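Local coordinates for inositol monophosphatase (Zymomonas mobilis, PDB 4N81), which probably hydrolyses phosphate monoesters, such as inositol monophosphates, with the help of magnesium ions, at residues G111-G116 and A213-V218; I142-C147 and E219-I224; C198-E203 and I242-H247. All coordinates share one frame; numbering follows the deposited sequence.

Contact 1: residues G111-G116 and A213-V218; sequences GRPVLG and ALVPIV
Pro113 opens the contact by laying its ring against Pro216 and Val215 of helix 214-218: its CB lies 3.7 Å from CD of Pro216, and its CG comes within 4.2 Å of CB of Val215. Both rings point across the gap, and CB of Pro113 also lies 3.8 Å from CG of Pro216, an apolar ring-to-ring touch. The next two residues, Val114 and Leu115, turn their side chains off the helix, and here the backbone itself takes over, with CG of Pro216 3.8 Å from the amide N of Leu115. Val114 and Leu115 together face Leu107 of strand 102-109, which defines a classic beta bulge; the near-zero psi of Val114 (-9°) is the backbone trace of it. The bulge belongs to the large mixed sheet of the inositol monophosphatase fold, against which the helix packs with its axis at 79° to the short strand segment and 6.3 Å from it at closest approach. On the far side of the strand, Leu115 reaches helix 7-24, placing the sheet between two helical layers. Gly116 follows, where the chains come nearest, its CA 3.8 Å from that of Ala213. Its CA also makes a CH...O contact with the carbonyl O of Ala213 at 3.5 Å. At the carbonyl end of Gly116, Ile217 swings CG1 beside its own backbone N (chi1 -70°), which brings CG1 and CD1 alike to 3.6 Å from the Gly116 O.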
# COMPACT_ATOMS: atom_id res chain seq x y z
N GLY A 111 11.82 -27.99 -10.24
CA GLY A 111 12.32 -26.66 -9.96
C GLY A 111 11.42 -25.57 -10.53
O GLY A 111 11.67 -24.40 -10.24
N ARG A 112 10.37 -25.92 -11.30
CA ARG A 112 9.44 -24.92 -11.86
C ARG A 112 8.10 -24.79 -11.10
O ARG A 112 7.46 -25.79 -10.90
CB ARG A 112 9.09 -25.25 -13.33
CG ARG A 112 10.31 -25.29 -14.27
CD ARG A 112 11.03 -23.89 -14.41
NE ARG A 112 12.23 -24.07 -15.26
CZ ARG A 112 12.17 -23.97 -16.58
NH1 ARG A 112 11.00 -23.66 -17.15
NH2 ARG A 112 13.25 -24.13 -17.32
N PRO A 113 7.66 -23.56 -10.74
CA PRO A 113 6.33 -23.49 -10.12
C PRO A 113 5.27 -23.98 -11.07
O PRO A 113 5.28 -23.59 -12.25
CB PRO A 113 6.11 -21.98 -9.90
CG PRO A 113 7.52 -21.40 -9.81
CD PRO A 113 8.36 -22.26 -10.75
N VAL A 114 4.33 -24.77 -10.57
CA VAL A 114 3.21 -25.22 -11.40
C VAL A 114 1.87 -24.84 -10.75
O VAL A 114 0.81 -24.94 -11.38
CB VAL A 114 3.24 -26.72 -11.65
CG1 VAL A 114 4.53 -27.11 -12.42
CG2 VAL A 114 3.16 -27.47 -10.31
N LEU A 115 1.91 -24.35 -9.51
CA LEU A 115 0.64 -23.93 -8.86
C LEU A 115 1.00 -22.85 -7.87
O LEU A 115 2.02 -22.97 -7.22
CB LEU A 115 0.07 -25.17 -8.10
CG LEU A 115 -1.18 -25.14 -7.21
CD1 LEU A 115 -1.49 -26.63 -6.91
CD2 LEU A 115 -0.99 -24.42 -5.93
N GLY A 116 0.17 -21.81 -7.73
CA GLY A 116 0.49 -20.75 -6.79
C GLY A 116 -0.78 -20.12 -6.25
O GLY A 116 -1.75 -19.95 -6.99
N ALA A 213 5.15 -18.73 -5.98
CA ALA A 213 3.67 -18.74 -6.19
C ALA A 213 3.25 -17.73 -7.28
O ALA A 213 2.17 -17.85 -7.88
CB ALA A 213 2.94 -18.37 -4.87
N LEU A 214 4.05 -16.67 -7.43
CA LEU A 214 3.62 -15.59 -8.32
C LEU A 214 3.64 -16.00 -9.78
O LEU A 214 2.85 -15.50 -10.61
CB LEU A 214 4.53 -14.39 -8.15
CG LEU A 214 4.76 -13.93 -6.70
CD1 LEU A 214 5.75 -12.82 -6.71
CD2 LEU A 214 3.43 -13.49 -6.04
N VAL A 215 4.63 -16.84 -10.12
CA VAL A 215 4.76 -17.11 -11.57
C VAL A 215 3.50 -17.71 -12.29
O VAL A 215 3.06 -17.20 -13.32
CB VAL A 215 6.06 -17.99 -11.87
CG1 VAL A 215 6.24 -18.24 -13.42
CG2 VAL A 215 7.34 -17.33 -11.26
N PRO A 216 2.92 -18.80 -11.76
CA PRO A 216 1.71 -19.36 -12.40
C PRO A 216 0.56 -18.37 -12.43
O PRO A 216 -0.26 -18.40 -13.35
CB PRO A 216 1.36 -20.58 -11.52
CG PRO A 216 2.59 -20.87 -10.75
CD PRO A 216 3.33 -19.59 -10.58
N ILE A 217 0.48 -17.52 -11.40
CA ILE A 217 -0.64 -16.57 -11.31
C ILE A 217 -0.51 -15.51 -12.40
O ILE A 217 -1.43 -15.32 -13.20
CB ILE A 217 -0.65 -15.90 -9.91
CG1 ILE A 217 -1.05 -16.97 -8.87
CG2 ILE A 217 -1.53 -14.61 -9.86
CD1 ILE A 217 -0.85 -16.45 -7.40
N VAL A 218 0.67 -14.94 -12.51
CA VAL A 218 0.90 -13.92 -13.53
C VAL A 218 0.78 -14.52 -14.94
O VAL A 218 0.11 -13.94 -15.82
CB VAL A 218 2.29 -13.29 -13.37
CG1 VAL A 218 2.64 -12.41 -14.60
CG2 VAL A 218 2.31 -12.38 -12.08

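Contact 2: residues I142-C147 and E219-I224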
# COMPACT_ATOMS: atom_id res chain seq x y z
N ILE A 142 -9.30 -13.92 -14.60
CA ILE A 142 -8.82 -12.56 -14.72
C ILE A 142 -7.77 -12.46 -15.81
O ILE A 142 -7.20 -13.48 -16.23
CB ILE A 142 -8.22 -12.04 -13.38
CG1 ILE A 142 -7.05 -12.94 -12.95
CG2 ILE A 142 -9.37 -11.93 -12.28
CD1 ILE A 142 -6.16 -12.25 -11.79
N HIS A 143 -7.53 -11.23 -16.27
CA HIS A 143 -6.67 -10.99 -17.40
C HIS A 143 -5.77 -9.77 -17.13
O HIS A 143 -6.25 -8.73 -16.71
CB HIS A 143 -7.54 -10.65 -18.64
CG HIS A 143 -8.41 -11.79 -19.07
ND1 HIS A 143 -9.72 -11.92 -18.66
CD2 HIS A 143 -8.15 -12.87 -19.85
CE1 HIS A 143 -10.23 -13.03 -19.18
NE2 HIS A 143 -9.30 -13.61 -19.91
N THR A 144 -4.49 -9.91 -17.51
CA THR A 144 -3.60 -8.75 -17.57
C THR A 144 -4.09 -7.83 -18.71
O THR A 144 -4.94 -8.25 -19.53
CB THR A 144 -2.19 -9.14 -17.86
OG1 THR A 144 -2.12 -9.80 -19.14
CG2 THR A 144 -1.63 -10.08 -16.71
N ARG A 145 -3.68 -6.57 -18.66
CA ARG A 145 -3.98 -5.64 -19.76
C ARG A 145 -2.82 -5.46 -20.68
O ARG A 145 -1.65 -5.75 -20.32
CB ARG A 145 -4.40 -4.28 -19.23
CG ARG A 145 -3.23 -3.48 -18.54
CD ARG A 145 -3.81 -2.15 -17.98
NE ARG A 145 -2.75 -1.38 -17.32
CZ ARG A 145 -2.98 -0.52 -16.33
NH1 ARG A 145 -4.24 -0.23 -15.98
NH2 ARG A 145 -1.94 0.11 -15.76
N SER A 146 -3.13 -5.00 -21.89
CA SER A 146 -2.07 -4.68 -22.83
C SER A 146 -1.56 -3.26 -22.57
O SER A 146 -2.22 -2.46 -21.90
CB SER A 146 -2.55 -4.77 -24.28
OG SER A 146 -3.61 -3.85 -24.43
N CYS A 147 -0.40 -2.92 -23.13
CA CYS A 147 0.20 -1.61 -22.88
C CYS A 147 1.10 -1.25 -24.08
O CYS A 147 1.91 -2.06 -24.51
CB CYS A 147 1.06 -1.70 -21.60
SG CYS A 147 1.73 -0.04 -21.19
N GLU A 219 1.41 -15.68 -15.15
CA GLU A 219 1.43 -16.27 -16.47
C GLU A 219 0.05 -16.76 -16.88
O GLU A 219 -0.31 -16.58 -18.03
CB GLU A 219 2.59 -17.33 -16.62
CG GLU A 219 3.99 -16.55 -16.44
CD GLU A 219 5.25 -17.12 -17.18
OE1 GLU A 219 5.29 -18.36 -17.14
OE2 GLU A 219 6.18 -16.31 -17.73
N GLY A 220 -0.75 -17.27 -15.92
CA GLY A 220 -2.06 -17.80 -16.26
C GLY A 220 -3.05 -16.67 -16.41
O GLY A 220 -4.20 -16.90 -16.86
N ALA A 221 -2.64 -15.46 -16.01
CA ALA A 221 -3.44 -14.24 -16.32
C ALA A 221 -3.11 -13.66 -17.70
O ALA A 221 -3.75 -12.73 -18.15
CB ALA A 221 -3.32 -13.16 -15.20
N GLY A 222 -2.12 -14.22 -18.38
CA GLY A 222 -1.76 -13.68 -19.68
C GLY A 222 -0.46 -12.87 -19.65
O GLY A 222 0.02 -12.39 -20.70
N GLY A 223 0.13 -12.73 -18.46
CA GLY A 223 1.39 -11.98 -18.34
C GLY A 223 2.64 -12.81 -18.54
O GLY A 223 2.61 -13.96 -18.98
N ILE A 224 3.79 -12.21 -18.24
CA ILE A 224 5.03 -12.93 -18.41
C ILE A 224 5.88 -12.56 -17.19
O ILE A 224 5.85 -11.43 -16.72
CB ILE A 224 5.75 -12.55 -19.73
CG1 ILE A 224 7.12 -13.23 -19.86
CG2 ILE A 224 5.96 -11.02 -19.87
CD1 ILE A 224 7.59 -13.17 -21.40
O HOH W 1 -6.50 -15.65 -17.93
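Thr144 and Ala221 are joined through their backbones where an irregular segment passes the end of a helix: Thr144 N donates to Ala221 O at 3.0 Å, nearly straight at 170°, although the N-H approaches tilted 33° from the carbonyl plane. The same oxygen receives a weaker CH...O contact from CA of His143, 3.5 Å away, and so serves two successive residues. One residue farther back, water 1 donates to Ile142 O and to Gly220 O, 2.8 Å from each, linking two carbonyls that could not bond to one another directly. Gly222, with a positive phi, is the first residue after the helix to leave helical backbone angles.

Among the side chains, the methyl of Ala221 is the apolar centre. CG2 of Thr144 lies 3.8 Å from Ala221 CB, and CG1 of Ile142 approaches the same methyl more loosely, at 4.4 Å. Thr144 places CG2 anti to its carbonyl carbon, with OG1 between the backbone N and that carbon (chi1 61°); this lays CG2 over the glycine turn, 3.6 Å from Gly223 N, while OG1 takes its hydrogen bond with Gly245 O. The same hydroxyl oxygen, Thr144 OG1, packs 3.5 Å from the carbonyl carbon C of Gly222. Ser194 of helix 187-194 and Thr135 of strand 133-137 pack on both Ile142 and Ala221. The turn that Thr144 covers is a Schellman motif ending helix 214-220: Gly222 holds the positive-phi position and two bonds run back into the last turn, one of them Gly222 N to Glu219 O at 3.0 Å, before the chain enters strand 224-226.

Contact 3: residues C198-E203 and I242-H247; sequences CDLVVE and IAAGDH
Leu200-Val202 and Ile242-Ala244 form an antiparallel pair within the smaller mixed sheet of the inositol monophosphatase fold, strand 200-203 standing between strands 154-157 and 241-244. The N-to-C directions of the two short strand segments differ by 177°, with axes 4.7 Å apart at closest approach. Val201 and Ala243 make the hydrogen-bonded pair: Val201 N donates to Ala243 O, and Ala243 N returns a bond to Val201 O at 2.9 Å, the latter lying in the carbonyl plane. Beyond the paired strands, Gly245 N adds a bond to Asp199 O, more bent at 156° and tilted from the carbonyl plane. That oxygen is also the acceptor for water 2, which in turn accepts the Asp246 N-H, so the pairing continues through solvent where the strand gives way to a loop. CA-H groups of Leu200 and Ile242 support the bonds by leaning on Ala243 O and Val201 O.

Either side of this pair lie non-hydrogen-bonded pairs, Leu200 with Ala244 and Val202 with Ile242. Val202 and Ile242 stand side by side and point the same way, CG2 of the valine 4.0 Å from CG1 of the isoleucine; Ile242 has CG1 anti to its backbone N, and its side chain also meets Ile250, Ala253 and Leu254 of helix 250-257, which packs against this face. On the opposite face Val201 and Ala243 meet CB to CB at 4.3 Å under Tyr190 of helix 187-194. Asp199 turns its carboxylate to a salt bridge with Arg145 and a hydrogen bond from Leu154 N. Leu200, its CG beside the backbone N at chi1 -70°, folds CD2 across the strand gap to 3.7 Å from CB of Ala244.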
# COMPACT_ATOMS: atom_id res chain seq x y z
N CYS A 198 -1.66 -2.97 -13.20
CA CYS A 198 -0.27 -2.57 -13.11
C CYS A 198 0.38 -3.14 -14.39
O CYS A 198 -0.08 -4.19 -14.83
CB CYS A 198 0.37 -3.31 -11.84
SG CYS A 198 1.96 -2.78 -11.59
N ASP A 199 1.42 -2.52 -14.99
CA ASP A 199 1.97 -3.11 -16.24
C ASP A 199 3.30 -3.80 -16.07
O ASP A 199 3.61 -4.72 -16.83
CB ASP A 199 2.14 -2.02 -17.31
CG ASP A 199 0.79 -1.32 -17.61
OD1 ASP A 199 0.60 -0.16 -17.23
OD2 ASP A 199 -0.12 -2.03 -18.11
N LEU A 200 4.12 -3.32 -15.13
CA LEU A 200 5.45 -3.90 -14.91
C LEU A 200 5.72 -3.96 -13.41
O LEU A 200 5.34 -3.05 -12.68
CB LEU A 200 6.53 -2.97 -15.54
CG LEU A 200 6.51 -2.97 -17.08
CD1 LEU A 200 7.37 -1.79 -17.65
CD2 LEU A 200 7.05 -4.27 -17.66
N VAL A 201 6.38 -5.03 -12.97
CA VAL A 201 6.97 -5.02 -11.65
C VAL A 201 8.42 -5.46 -11.85
O VAL A 201 8.67 -6.44 -12.54
CB VAL A 201 6.27 -6.06 -10.75
CG1 VAL A 201 6.90 -6.00 -9.32
CG2 VAL A 201 4.76 -5.81 -10.66
N VAL A 202 9.36 -4.77 -11.22
CA VAL A 202 10.78 -5.13 -11.33
C VAL A 202 11.34 -5.13 -9.92
O VAL A 202 11.25 -4.11 -9.22
CB VAL A 202 11.56 -4.09 -12.19
CG1 VAL A 202 13.10 -4.37 -12.14
CG2 VAL A 202 11.04 -4.14 -13.64
N GLU A 203 11.92 -6.26 -9.51
CA GLU A 203 12.49 -6.37 -8.18
C GLU A 203 13.79 -7.14 -8.22
O GLU A 203 14.07 -7.91 -9.16
CB GLU A 203 11.51 -7.06 -7.21
CG GLU A 203 10.26 -6.11 -6.97
CD GLU A 203 9.30 -6.61 -5.89
OE1 GLU A 203 9.07 -7.83 -5.80
OE2 GLU A 203 8.77 -5.76 -5.15
N ILE A 242 11.33 -9.81 -13.35
CA ILE A 242 10.51 -8.81 -14.06
C ILE A 242 9.19 -9.48 -14.42
O ILE A 242 9.20 -10.64 -14.90
CB ILE A 242 11.21 -8.23 -15.29
CG1 ILE A 242 10.29 -7.26 -16.03
CG2 ILE A 242 11.74 -9.41 -16.26
CD1 ILE A 242 11.05 -6.38 -17.03
N ALA A 243 8.08 -8.79 -14.12
CA ALA A 243 6.77 -9.27 -14.51
C ALA A 243 6.17 -8.18 -15.42
O ALA A 243 6.34 -6.99 -15.12
CB ALA A 243 5.88 -9.50 -13.23
N ALA A 244 5.53 -8.59 -16.52
CA ALA A 244 4.87 -7.65 -17.41
C ALA A 244 3.47 -8.17 -17.70
O ALA A 244 3.30 -9.39 -17.87
CB ALA A 244 5.64 -7.56 -18.74
N GLY A 245 2.47 -7.28 -17.80
CA GLY A 245 1.12 -7.74 -18.16
C GLY A 245 1.07 -8.03 -19.66
O GLY A 245 0.23 -8.81 -20.13
N ASP A 246 1.99 -7.42 -20.40
CA ASP A 246 1.99 -7.50 -21.85
C ASP A 246 3.35 -8.01 -22.32
O ASP A 246 4.37 -7.40 -22.05
CB ASP A 246 1.67 -6.09 -22.44
CG ASP A 246 1.42 -6.12 -23.97
OD1 ASP A 246 1.98 -6.97 -24.66
OD2 ASP A 246 0.68 -5.26 -24.47
N HIS A 247 3.36 -9.11 -23.05
CA HIS A 247 4.65 -9.72 -23.49
C HIS A 247 5.48 -8.76 -24.39
O HIS A 247 6.73 -8.75 -24.41
CB HIS A 247 4.40 -11.00 -24.29
CG HIS A 247 3.81 -12.15 -23.51
ND1 HIS A 247 2.96 -11.99 -22.44
CD2 HIS A 247 3.94 -13.48 -23.69
CE1 HIS A 247 2.58 -13.17 -21.99
NE2 HIS A 247 3.16 -14.10 -22.74
O HOH W 2 3.03 -4.80 -19.69

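Contacts 1 and 3 are buried and contact 2 only partly so. Contacts 1 and 2 share helix 214-220: its first turn lies on the large sheet through prolines and glycine with no hydrogen bond across, while its end is held by one backbone bond and a water. Val218 O probably bonds to Gly223 N, tying the two together. Contact 3 is instead a strand pair with three direct backbone bonds, in the other sheet. Contacts 2 and 3 adjoin, with centres 9 Å apart, and are joined by a salt bridge and a bond from a side-chain hydroxyl to a backbone carbonyl. Contacts 1 and 3 do not touch.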